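Local atomic coordinates of aldehyde dehydrogenase family protein (Pseudomonas syringae pv. tomato, PDB entry 5IUV), a protein that probably oxidises indole-3-acetaldehyde to the auxin indole-3-acetic acid, using NAD+ as the oxidant, as a member of the aldehyde dehydrogenase family. Residues 297-301 with 341-345; 98-102 with 116-121; 244-249 with 266-270; 360-365 with 388-392; 291-296 with 325-329. All blocks are in the same frame, centred on the assembly; numbering follows the deposited sequence.

Contact 1: 297-301 with 341-345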
# COMPACT_ATOMS: atom_id res chain seq x y z
N ASN A 297 20.82 -28.82 -9.56
CA ASN A 297 21.02 -28.35 -10.93
C ASN A 297 22.49 -28.16 -11.29
O ASN A 297 22.86 -27.17 -11.91
CB ASN A 297 20.27 -27.04 -11.18
CG ASN A 297 19.99 -26.80 -12.65
OD1 ASN A 297 19.60 -27.72 -13.37
ND2 ASN A 297 20.21 -25.57 -13.12
N GLN A 298 23.32 -29.12 -10.87
CA GLN A 298 24.74 -29.16 -11.23
C GLN A 298 25.51 -27.92 -10.76
O GLN A 298 26.57 -27.61 -11.29
CB GLN A 298 24.90 -29.32 -12.75
CG GLN A 298 24.24 -30.58 -13.33
CD GLN A 298 22.73 -30.46 -13.47
OE1 GLN A 298 21.98 -31.32 -13.01
NE2 GLN A 298 22.27 -29.38 -14.11
N GLY A 299 24.96 -27.22 -9.77
CA GLY A 299 25.59 -26.00 -9.28
C GLY A 299 25.42 -24.84 -10.23
O GLY A 299 26.00 -23.76 -10.04
N GLU A 300 24.61 -25.05 -11.26
CA GLU A 300 24.35 -24.03 -12.27
C GLU A 300 23.16 -23.21 -11.82
O GLU A 300 22.11 -23.19 -12.46
CB GLU A 300 24.12 -24.67 -13.64
CG GLU A 300 25.30 -25.53 -14.10
CD GLU A 300 24.98 -26.40 -15.30
OE1 GLU A 300 23.86 -26.95 -15.37
OE2 GLU A 300 25.87 -26.55 -16.17
N VAL A 301 23.34 -22.55 -10.68
CA VAL A 301 22.29 -21.77 -10.04
C VAL A 301 22.91 -20.46 -9.59
O VAL A 301 23.97 -20.44 -8.96
CB VAL A 301 21.68 -22.52 -8.83
CG1 VAL A 301 20.57 -21.70 -8.17
CG2 VAL A 301 21.15 -23.90 -9.25
N VAL A 341 21.50 -35.48 -10.18
CA VAL A 341 22.49 -34.54 -10.73
C VAL A 341 22.68 -34.86 -12.21
O VAL A 341 23.00 -36.00 -12.56
CB VAL A 341 23.85 -34.63 -10.01
CG1 VAL A 341 24.87 -33.72 -10.69
CG2 VAL A 341 23.71 -34.28 -8.54
N GLY A 342 22.52 -33.87 -13.08
CA GLY A 342 22.56 -34.13 -14.50
C GLY A 342 23.88 -33.77 -15.16
O GLY A 342 24.93 -33.74 -14.51
N ALA A 343 23.83 -33.51 -16.46
CA ALA A 343 25.00 -33.08 -17.21
C ALA A 343 25.19 -31.57 -17.09
O ALA A 343 24.23 -30.85 -16.84
CB ALA A 343 24.88 -33.49 -18.67
N LEU A 344 26.42 -31.11 -17.25
CA LEU A 344 26.66 -29.68 -17.43
C LEU A 344 26.26 -29.31 -18.86
O LEU A 344 26.29 -30.15 -19.74
CB LEU A 344 28.13 -29.32 -17.17
CG LEU A 344 28.65 -29.55 -15.76
CD1 LEU A 344 30.13 -29.23 -15.69
CD2 LEU A 344 27.88 -28.70 -14.77
N VAL A 345 25.92 -28.05 -19.08
CA VAL A 345 25.22 -27.65 -20.30
C VAL A 345 26.01 -27.94 -21.59
O VAL A 345 25.41 -28.26 -22.61
CB VAL A 345 24.83 -26.16 -20.25
CG1 VAL A 345 26.07 -25.26 -20.36
CG2 VAL A 345 23.81 -25.84 -21.34
O HOH W 1 23.38 -28.54 -17.25
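E300 OE1 is the polar atom to look at first: it is gripped by the Q298 amide and by a water that also reaches A343 O. Q298 NE2 donates to it over 3.2 Å; E300 OE1 lies in the amide plane of Q298, while the donor comes from above the carboxylate plane. Water 1 sits 2.5 Å from both E300 OE1 and A343 O, a spacing too short to carry much weight. The other carboxylate oxygen, E300 OE2, uses its syn lone pair to accept from V345 N at 3.3 Å. With both oxygens engaged, the carboxylate has little freedom to rotate.

The other end of the Q298 amide is held across the contact. Its OE1 takes the N-H of G342 at 2.6 Å, with the donor tilted 31° from the carbonyl plane. A bend at chi2 (77°) folds the chain back, so that CG runs alongside the backbone, 3.5 Å from A343 O, while OE1 faces G342. Q298 thus bridges G342 and E300 with its two amide ends. L344 supplies the apolar side: its CD2 lies 3.7 Å from Q298 CB and 3.3 Å from E300 OE2, crossing the glutamate chain at a slant.

The network holds the run next to C302, the (indol-3-yl)acetate-binding cysteine of the family signature. The contact joins two loops, one between helix 283-295 and strand 307-311, the other between helices 312-326 and 347-362. L344 packs on M350 and V353 of helix 347-362 and on V383 of strand 382-389, while E300 also touches W167, an NAD-binding residue.

Contact 2: 98-102 with 116-121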
# COMPACT_ATOMS: atom_id res chain seq x y z
N ALA A 98 3.28 -30.51 -19.95
CA ALA A 98 4.43 -30.56 -19.05
C ALA A 98 5.46 -31.62 -19.42
O ALA A 98 6.66 -31.37 -19.33
CB ALA A 98 3.95 -30.78 -17.61
N GLU A 99 5.01 -32.80 -19.83
CA GLU A 99 5.95 -33.88 -20.12
C GLU A 99 6.84 -33.55 -21.32
O GLU A 99 8.05 -33.77 -21.29
CB GLU A 99 5.21 -35.19 -20.35
CG GLU A 99 4.55 -35.73 -19.09
CD GLU A 99 3.79 -37.02 -19.32
OE1 GLU A 99 3.58 -37.40 -20.50
OE2 GLU A 99 3.39 -37.66 -18.33
N GLU A 100 6.23 -33.01 -22.38
CA GLU A 100 6.99 -32.58 -23.55
C GLU A 100 7.97 -31.45 -23.21
O GLU A 100 9.13 -31.50 -23.60
CB GLU A 100 6.05 -32.12 -24.67
CG GLU A 100 6.79 -31.60 -25.90
CD GLU A 100 5.86 -31.05 -26.99
OE1 GLU A 100 4.63 -31.07 -26.81
OE2 GLU A 100 6.39 -30.60 -28.03
N LEU A 101 7.49 -30.43 -22.50
CA LEU A 101 8.31 -29.29 -22.14
C LEU A 101 9.47 -29.69 -21.22
O LEU A 101 10.59 -29.20 -21.39
CB LEU A 101 7.46 -28.21 -21.48
CG LEU A 101 6.50 -27.49 -22.42
CD1 LEU A 101 5.54 -26.59 -21.65
CD2 LEU A 101 7.27 -26.67 -23.44
N ALA A 102 9.19 -30.57 -20.27
CA ALA A 102 10.22 -31.04 -19.35
C ALA A 102 11.29 -31.82 -20.10
O ALA A 102 12.49 -31.69 -19.84
CB ALA A 102 9.61 -31.91 -18.25
N SER A 116 13.26 -31.17 -14.16
CA SER A 116 12.50 -30.46 -15.19
C SER A 116 10.99 -30.56 -14.95
O SER A 116 10.27 -29.57 -15.03
CB SER A 116 12.81 -31.02 -16.59
OG SER A 116 14.16 -30.79 -16.95
N LEU A 117 10.55 -31.78 -14.65
CA LEU A 117 9.13 -32.08 -14.46
C LEU A 117 8.61 -31.56 -13.12
O LEU A 117 7.48 -31.06 -13.04
CB LEU A 117 8.91 -33.59 -14.58
CG LEU A 117 7.49 -34.10 -14.81
CD1 LEU A 117 6.95 -33.61 -16.14
CD2 LEU A 117 7.46 -35.63 -14.75
N GLY A 118 9.43 -31.67 -12.08
CA GLY A 118 9.02 -31.32 -10.73
C GLY A 118 9.29 -29.88 -10.31
O GLY A 118 8.59 -29.36 -9.44
N VAL A 119 10.28 -29.24 -10.90
CA VAL A 119 10.63 -27.89 -10.48
C VAL A 119 10.41 -26.86 -11.59
O VAL A 119 9.69 -25.88 -11.40
CB VAL A 119 12.09 -27.81 -9.99
CG1 VAL A 119 12.47 -26.37 -9.64
CG2 VAL A 119 12.29 -28.72 -8.79
N ASP A 120 11.02 -27.09 -12.75
CA ASP A 120 11.02 -26.09 -13.82
C ASP A 120 9.66 -25.79 -14.44
O ASP A 120 9.24 -24.64 -14.47
CB ASP A 120 11.99 -26.52 -14.92
CG ASP A 120 13.42 -26.53 -14.46
OD1 ASP A 120 13.75 -27.37 -13.59
OD2 ASP A 120 14.21 -25.69 -14.95
N ILE A 121 8.99 -26.82 -14.95
CA ILE A 121 7.70 -26.59 -15.59
C ILE A 121 6.68 -26.03 -14.58
O ILE A 121 6.07 -25.00 -14.85
CB ILE A 121 7.13 -27.88 -16.25
CG1 ILE A 121 8.14 -28.52 -17.21
CG2 ILE A 121 5.79 -27.60 -16.92
CD1 ILE A 121 8.84 -27.58 -18.14
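I121 meets A98, L101 and A102 where two consecutive helices, 98-109 and 113-134, cross almost at a right angle. The two short segments run at 88° to one another, their axes 9.2 Å apart.

From CB of I121 the two branches part, and each finds its own partners. CG2, placed anti to the backbone N, turns to A98 and lies 3.7 Å from its CB. CG1, beside the backbone N (chi1 -53°), comes 3.8 Å from A102 CB. At the tip, CD1 fits between neighbouring residues of the other helix, 3.7 Å from L101 CB and just as near to A102 N. The isoleucine therefore spans a full turn of helix 98-109.

L117, partly exposed, packs beside it: its CD1 touches A102 CB at 3.8 Å and lies near A98 and E99. With only methyls at A98 and A102 on this face, I121 and L117 come up close to the backbone of helix 98-109. Outside the pair, L117 and E99 both pack on W9 of helix 6-15, E99 is salt-bridged to R12, and L101 rests on helix 198-210.

This is apolar packing with no clear hydrogen bond between the segments. The hydroxyl of S116 is bonded instead to T106 OG1, and S116 CB presses on the carbonyl A102 O at 3.3 Å.

Contact 3: 244-249 with 266-270; sequences GSTKIA and LEAGG. With NAD (nicotinamide-adenine-dinucleotide), chain C.
G244 N donates a 3.0 Å hydrogen bond to E267 O, almost along the C=O axis and joining the ends of two neighbouring strands. One residue on, S245 grips the cofactor: its N lies 2.8 Å from NAD O1A and its OG, another donor, 2.7 Å from the same oxygen. The serine hydroxyl sits between its backbone N and carbonyl carbon (chi1 70°) and also caps helix 246-258, accepting a weak bond from I248 N.

This is one beta-alpha-beta unit of the Rossmann-type NAD-binding domain, strand 239-243 leading through helix 246-258 to strand 263-267. At the nicotinamide end, E267 OE1 receives a weak bond from NAD N7N at 3.4 Å; E267 CB lies 3.3 Å from NAD O7N, and the bend at chi2 turns the carboxylate back beside the carboxamide. G269 N makes a long, weak bond to T246 OG1, whose stronger partner is Q472 O. On the adenine side, I248 CG2 rests 3.6 Å from NAD C5A.

Outward from the cofactor the contact becomes apolar. The methyl of A249 sits 3.9 Å from L266 CD2, and A268 CB lies against T246. M261 of the second subunit packs on T246, A249 and L266 at the subunit interface.

Two donors from S245, at the start of a helix, converge on one phosphate oxygen, and the helix end would probably help to stabilise its negative charge. E267, the predicted active-site glutamate, keeps its carboxylate next to the carboxamide, consistent with each influencing the other's placement, though the bond is weak.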
# COMPACT_ATOMS: atom_id res chain seq x y z
N GLY A 244 21.65 -13.23 -16.68
CA GLY A 244 22.86 -13.80 -17.22
C GLY A 244 24.08 -13.38 -16.42
O GLY A 244 23.98 -13.10 -15.23
N SER A 245 25.24 -13.36 -17.08
CA SER A 245 26.48 -13.00 -16.43
C SER A 245 26.56 -11.50 -16.14
O SER A 245 25.90 -10.69 -16.79
CB SER A 245 27.68 -13.43 -17.27
OG SER A 245 27.81 -12.66 -18.45
N THR A 246 27.38 -11.16 -15.16
CA THR A 246 27.61 -9.77 -14.82
C THR A 246 28.29 -9.03 -15.97
O THR A 246 27.97 -7.88 -16.25
CB THR A 246 28.46 -9.65 -13.54
OG1 THR A 246 27.70 -10.14 -12.42
CG2 THR A 246 28.86 -8.20 -13.28
N LYS A 247 29.21 -9.71 -16.65
CA LYS A 247 29.92 -9.10 -17.77
C LYS A 247 28.99 -8.61 -18.89
O LYS A 247 29.13 -7.49 -19.39
CB LYS A 247 30.93 -10.09 -18.35
CG LYS A 247 31.68 -9.56 -19.55
CD LYS A 247 32.37 -10.68 -20.31
CE LYS A 247 33.23 -10.15 -21.44
NZ LYS A 247 34.38 -9.36 -20.92
N ILE A 248 28.05 -9.46 -19.30
CA ILE A 248 27.11 -9.09 -20.35
C ILE A 248 26.08 -8.09 -19.82
O ILE A 248 25.66 -7.18 -20.54
CB ILE A 248 26.37 -10.33 -20.92
CG1 ILE A 248 27.37 -11.29 -21.55
CG2 ILE A 248 25.32 -9.91 -21.95
CD1 ILE A 248 28.16 -10.68 -22.69
N ALA A 249 25.70 -8.24 -18.56
CA ALA A 249 24.78 -7.30 -17.93
C ALA A 249 25.29 -5.87 -18.03
O ALA A 249 24.55 -4.96 -18.40
CB ALA A 249 24.53 -7.69 -16.47
N LEU A 266 18.58 -5.80 -14.61
CA LEU A 266 19.56 -6.88 -14.67
C LEU A 266 19.47 -7.85 -13.50
O LEU A 266 19.32 -7.44 -12.35
CB LEU A 266 20.98 -6.28 -14.70
CG LEU A 266 21.21 -5.19 -15.75
CD1 LEU A 266 22.49 -4.40 -15.47
CD2 LEU A 266 21.23 -5.81 -17.13
N GLU A 267 19.57 -9.13 -13.82
CA GLU A 267 19.74 -10.18 -12.82
C GLU A 267 21.00 -10.93 -13.19
O GLU A 267 21.03 -11.62 -14.20
CB GLU A 267 18.53 -11.12 -12.78
CG GLU A 267 17.20 -10.43 -12.48
CD GLU A 267 16.75 -10.66 -11.04
OE1 GLU A 267 17.39 -11.48 -10.34
OE2 GLU A 267 15.77 -10.02 -10.61
N ALA A 268 22.06 -10.79 -12.39
CA ALA A 268 23.37 -11.25 -12.81
C ALA A 268 23.94 -12.30 -11.87
O ALA A 268 23.19 -13.03 -11.22
CB ALA A 268 24.32 -10.07 -12.94
N GLY A 269 25.26 -12.39 -11.81
CA GLY A 269 25.90 -13.46 -11.07
C GLY A 269 25.72 -13.40 -9.57
O GLY A 269 25.14 -12.46 -9.02
N GLY A 270 26.23 -14.42 -8.89
CA GLY A 270 26.22 -14.45 -7.45
C GLY A 270 27.41 -15.23 -6.91
O GLY A 270 28.02 -16.02 -7.62
PA NAD C . 25.44 -14.83 -20.50
O1A NAD C . 25.71 -13.53 -19.85
O2A NAD C . 26.61 -15.37 -21.30
O5B NAD C . 24.18 -14.72 -21.44
C5B NAD C . 22.81 -14.61 -20.99
C4B NAD C . 21.97 -14.29 -22.20
O4B NAD C . 22.48 -13.09 -22.82
C3B NAD C . 21.90 -15.34 -23.32
O3B NAD C . 20.61 -15.37 -23.91
C2B NAD C . 22.95 -14.84 -24.32
O2B NAD C . 22.69 -15.31 -25.64
C1B NAD C . 22.77 -13.33 -24.18
N9A NAD C . 23.90 -12.50 -24.57
C8A NAD C . 25.23 -12.85 -24.61
N7A NAD C . 26.02 -11.92 -25.09
C5A NAD C . 25.15 -10.87 -25.38
C6A NAD C . 25.36 -9.57 -25.88
N6A NAD C . 26.56 -9.10 -26.25
N1A NAD C . 24.29 -8.76 -25.99
C2A NAD C . 23.08 -9.23 -25.66
N3A NAD C . 22.75 -10.44 -25.20
C4A NAD C . 23.84 -11.22 -25.07
O3 NAD C . 25.06 -15.91 -19.38
PN NAD C . 24.73 -17.48 -19.41
O1N NAD C . 26.02 -18.18 -19.57
O2N NAD C . 23.65 -17.72 -20.40
O5D NAD C . 24.08 -17.73 -17.97
C5D NAD C . 24.89 -17.92 -16.79
C4D NAD C . 24.85 -16.65 -15.98
O4D NAD C . 23.48 -16.35 -15.62
C3D NAD C . 25.60 -16.69 -14.65
O3D NAD C . 26.38 -15.52 -14.50
C2D NAD C . 24.45 -16.77 -13.64
O2D NAD C . 24.72 -16.23 -12.35
C1D NAD C . 23.36 -15.90 -14.32
N1N NAD C . 21.98 -16.25 -13.77
C2N NAD C . 21.37 -15.23 -12.99
C3N NAD C . 20.09 -15.42 -12.49
C7N NAD C . 19.41 -14.42 -11.59
O7N NAD C . 20.07 -13.47 -11.12
N7N NAD C . 18.17 -14.65 -11.25
C4N NAD C . 19.44 -16.63 -12.76
C5N NAD C . 20.07 -17.63 -13.50
C6N NAD C . 21.35 -17.41 -14.00

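Contact 4: 360-365 with 388-392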
# COMPACT_ATOMS: atom_id res chain seq x y z
N GLY A 360 41.58 -24.10 -7.62
CA GLY A 360 41.45 -24.38 -6.21
C GLY A 360 42.71 -25.03 -5.67
O GLY A 360 43.23 -24.65 -4.61
N HIS A 361 43.22 -26.01 -6.42
CA HIS A 361 44.48 -26.66 -6.06
C HIS A 361 45.61 -25.64 -6.07
O HIS A 361 46.39 -25.55 -5.12
CB HIS A 361 44.80 -27.81 -7.01
CG HIS A 361 43.90 -29.00 -6.86
ND1 HIS A 361 44.00 -29.88 -5.80
CD2 HIS A 361 42.89 -29.47 -7.63
CE1 HIS A 361 43.09 -30.83 -5.92
NE2 HIS A 361 42.40 -30.61 -7.03
N THR A 362 45.68 -24.86 -7.15
CA THR A 362 46.78 -23.91 -7.36
C THR A 362 46.87 -22.85 -6.26
O THR A 362 47.97 -22.54 -5.79
CB THR A 362 46.63 -23.21 -8.73
OG1 THR A 362 46.70 -24.19 -9.77
CG2 THR A 362 47.74 -22.19 -8.93
N ASP A 363 45.73 -22.30 -5.86
CA ASP A 363 45.73 -21.23 -4.87
C ASP A 363 45.90 -21.74 -3.44
O ASP A 363 45.99 -20.95 -2.50
CB ASP A 363 44.44 -20.41 -4.98
CG ASP A 363 44.33 -19.69 -6.31
OD1 ASP A 363 45.31 -19.70 -7.09
OD2 ASP A 363 43.25 -19.10 -6.57
N GLY A 364 45.93 -23.06 -3.27
CA GLY A 364 46.25 -23.66 -1.99
C GLY A 364 45.09 -24.22 -1.17
O GLY A 364 45.24 -24.48 0.02
N ALA A 365 43.94 -24.43 -1.80
CA ALA A 365 42.81 -25.04 -1.10
C ALA A 365 42.97 -26.55 -1.01
O ALA A 365 43.75 -27.15 -1.76
CB ALA A 365 41.50 -24.68 -1.77
N PHE A 388 36.16 -27.89 -1.64
CA PHE A 388 37.47 -27.46 -1.17
C PHE A 388 37.38 -26.91 0.25
O PHE A 388 36.56 -26.05 0.54
CB PHE A 388 38.06 -26.41 -2.10
CG PHE A 388 38.61 -26.96 -3.38
CD1 PHE A 388 39.89 -27.48 -3.43
CD2 PHE A 388 37.84 -26.96 -4.53
CE1 PHE A 388 40.40 -27.99 -4.61
CE2 PHE A 388 38.34 -27.47 -5.72
CZ PHE A 388 39.62 -27.99 -5.76
N ASP A 389 38.24 -27.44 1.12
CA ASP A 389 38.33 -26.96 2.49
C ASP A 389 39.52 -26.02 2.60
O ASP A 389 40.33 -25.93 1.68
CB ASP A 389 38.48 -28.15 3.46
CG ASP A 389 38.35 -27.73 4.91
OD1 ASP A 389 37.78 -26.65 5.17
OD2 ASP A 389 38.80 -28.49 5.80
N GLY A 390 39.62 -25.30 3.72
CA GLY A 390 40.74 -24.41 3.97
C GLY A 390 40.82 -23.28 2.97
O GLY A 390 41.90 -22.86 2.56
N VAL A 391 39.66 -22.78 2.55
CA VAL A 391 39.60 -21.70 1.59
C VAL A 391 39.64 -20.35 2.30
O VAL A 391 38.97 -20.14 3.32
CB VAL A 391 38.32 -21.80 0.72
CG1 VAL A 391 38.14 -20.55 -0.14
CG2 VAL A 391 38.37 -23.05 -0.15
N ASN A 392 40.46 -19.44 1.77
CA ASN A 392 40.47 -18.06 2.21
C ASN A 392 39.70 -17.20 1.19
O ASN A 392 39.76 -17.47 -0.01
CB ASN A 392 41.91 -17.57 2.37
CG ASN A 392 42.04 -16.07 2.21
OD1 ASN A 392 42.22 -15.58 1.10
ND2 ASN A 392 41.95 -15.35 3.32
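The rings of H361 and F388 meet as a T-shaped pair beside the Schellman motif that closes helix 347-362: the phenylalanine edge points at the imidazole face, with the planes at 82° and the centroids 5.2 Å apart. F388 CE1 stands over the middle of the H361 ring, and its CZ lies 4.0 Å from H361 NE2. The phenyl ring has one of its own faces against the helix, where G360 CA makes a CH-pi contact 4.2 Å from the ring centroid. A365 approaches the same ring obliquely, its CB 3.6 Å from F388 CD1.

In that motif A365 N reaches back to G360 O at 2.9 Å and G364 N to H361 O at 3.1 Å; G364, with positive phi, is the first residue to leave the helical conformation. This reversal swings A365 toward strand 382-389 and into the position where it touches the ring.

F388 is the main link between helix and strand. Its CG lies anti to the carbonyl carbon (chi1 -76°), which carries the ring across to G360 and H361; L367 and I397 also touch it. Neither segment donates a hydrogen bond to the other, so the join rests on ring and methyl packing. D389 faces away from it, its carboxylate held by salt bridges to K315 and R366.

The contact lies away from the known binding sites, near the outer end of the mixed sheet of the catalytic domain, where strand 382-389 runs beside strands 366-369 and 406-412. Past the ring, V391 completes the apolar patch with its CG2 3.9 Å from A365 CB.

Contact 5: 291-296 with 325-329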
# COMPACT_ATOMS: atom_id res chain seq x y z
N ALA A 291 24.70 -29.07 1.13
CA ALA A 291 25.02 -29.92 -0.01
C ALA A 291 24.08 -29.65 -1.17
O ALA A 291 24.52 -29.50 -2.31
CB ALA A 291 24.98 -31.39 0.39
N SER A 292 22.78 -29.61 -0.89
CA SER A 292 21.78 -29.31 -1.91
C SER A 292 22.04 -27.94 -2.55
O SER A 292 21.89 -27.76 -3.76
CB SER A 292 20.37 -29.35 -1.32
OG SER A 292 19.40 -28.96 -2.28
N ALA A 293 22.47 -26.99 -1.72
CA ALA A 293 22.72 -25.63 -2.18
C ALA A 293 23.78 -25.55 -3.27
O ALA A 293 23.82 -24.58 -4.03
CB ALA A 293 23.13 -24.74 -1.00
N ILE A 294 24.65 -26.55 -3.34
CA ILE A 294 25.73 -26.50 -4.33
C ILE A 294 25.57 -27.58 -5.40
O ILE A 294 26.10 -27.44 -6.51
CB ILE A 294 27.12 -26.62 -3.65
CG1 ILE A 294 28.24 -26.23 -4.62
CG2 ILE A 294 27.33 -28.02 -3.08
CD1 ILE A 294 28.10 -24.82 -5.16
N ALA A 295 24.83 -28.64 -5.11
CA ALA A 295 24.72 -29.75 -6.07
C ALA A 295 23.45 -29.68 -6.92
O ALA A 295 23.40 -30.25 -8.01
CB ALA A 295 24.79 -31.09 -5.35
N PHE A 296 22.41 -29.00 -6.43
CA PHE A 296 21.16 -28.93 -7.18
C PHE A 296 21.39 -28.24 -8.51
O PHE A 296 22.06 -27.21 -8.58
CB PHE A 296 20.06 -28.21 -6.41
CG PHE A 296 18.76 -28.10 -7.17
CD1 PHE A 296 17.97 -29.23 -7.37
CD2 PHE A 296 18.35 -26.89 -7.70
CE1 PHE A 296 16.78 -29.14 -8.08
CE2 PHE A 296 17.15 -26.80 -8.41
CZ PHE A 296 16.37 -27.93 -8.60
N ALA A 325 26.47 -35.82 3.04
CA ALA A 325 25.26 -35.36 2.37
C ALA A 325 25.53 -35.16 0.89
O ALA A 325 24.69 -35.50 0.05
CB ALA A 325 24.74 -34.07 2.99
N LEU A 326 26.69 -34.61 0.56
CA LEU A 326 27.00 -34.31 -0.83
C LEU A 326 27.18 -35.60 -1.62
O LEU A 326 26.93 -35.64 -2.82
CB LEU A 326 28.25 -33.43 -0.94
CG LEU A 326 28.38 -32.81 -2.34
CD1 LEU A 326 27.29 -31.76 -2.57
CD2 LEU A 326 29.76 -32.24 -2.58
N GLY A 327 27.58 -36.66 -0.93
CA GLY A 327 27.76 -37.95 -1.56
C GLY A 327 26.47 -38.58 -2.06
O GLY A 327 26.50 -39.53 -2.84
N THR A 328 25.33 -38.06 -1.63
CA THR A 328 24.05 -38.58 -2.10
C THR A 328 23.63 -37.93 -3.41
O THR A 328 22.66 -38.35 -4.05
CB THR A 328 22.93 -38.37 -1.06
OG1 THR A 328 22.56 -36.98 -1.02
CG2 THR A 328 23.38 -38.81 0.31
N TRP A 329 24.35 -36.89 -3.81
CA TRP A 329 24.09 -36.20 -5.07
C TRP A 329 25.02 -36.76 -6.14
O TRP A 329 26.22 -36.45 -6.15
CB TRP A 329 24.27 -34.69 -4.90
CG TRP A 329 23.23 -34.07 -4.00
CD1 TRP A 329 23.26 -34.01 -2.63
CD2 TRP A 329 22.01 -33.43 -4.40
NE1 TRP A 329 22.13 -33.37 -2.16
CE2 TRP A 329 21.35 -33.00 -3.22
CE3 TRP A 329 21.41 -33.16 -5.64
CZ2 TRP A 329 20.12 -32.33 -3.25
CZ3 TRP A 329 20.19 -32.50 -5.67
CH2 TRP A 329 19.56 -32.09 -4.48
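A291 and A325 touch methyl to methyl, their CB atoms 3.7 Å apart, where helix 283-295 meets the end of helix 312-326 in the catalytic domain. Strand 307-311 separates these helices in sequence, and helix 283-295 is the crossover from strand 273-276 to it.

The aliphatic contacts centre on L326. Its CD1 is 3.8 Å from A291 CB and the same distance from A295 CB, with I294 CG2 close by as well. L326 also touches P385 and I387 of strand 382-389.

The aromatic contacts belong to W329. A295 CB comes to the indole obliquely, 3.6 Å from W329 CG, and S292 CB lies 3.6 Å from W329 CZ2 at the far end of the ring. F296 N is over a face of the indole, while the F296 ring turns its own edge to W329 CZ3.

No hydrogen bond joins the segments; within 325-329 the hydrogen bonds shape the turn that leads to W329. L326 to W329 forms a type I beta turn, and A325 O accepts from both T328 N and T328 OG1, the hydroxyl lying in the carbonyl plane at 2.8 Å.

Contacts 1 and 3 are buried and the most polar: 3 grips NAD directly, while contact 1 bonds side chains to loop backbone in the run that leads to C302. Contacts 2, 4 and 5 are only partly buried and rest on apolar or ring packing, with no clear hydrogen bond across them. Contacts 1 and 5 touch and alternate along the chain, V301 packing on F296 and V341 on W329; the end of helix 283-295 (contact 5) runs straight into the loop of contact 1. Contact 2 meets contact 5 through V119 and F296. Contact 4 lies about 37 Å from contact 2 between centres; L344 of contact 1 and L326 of contact 5 also pack on strand 382-389, which carries its F388.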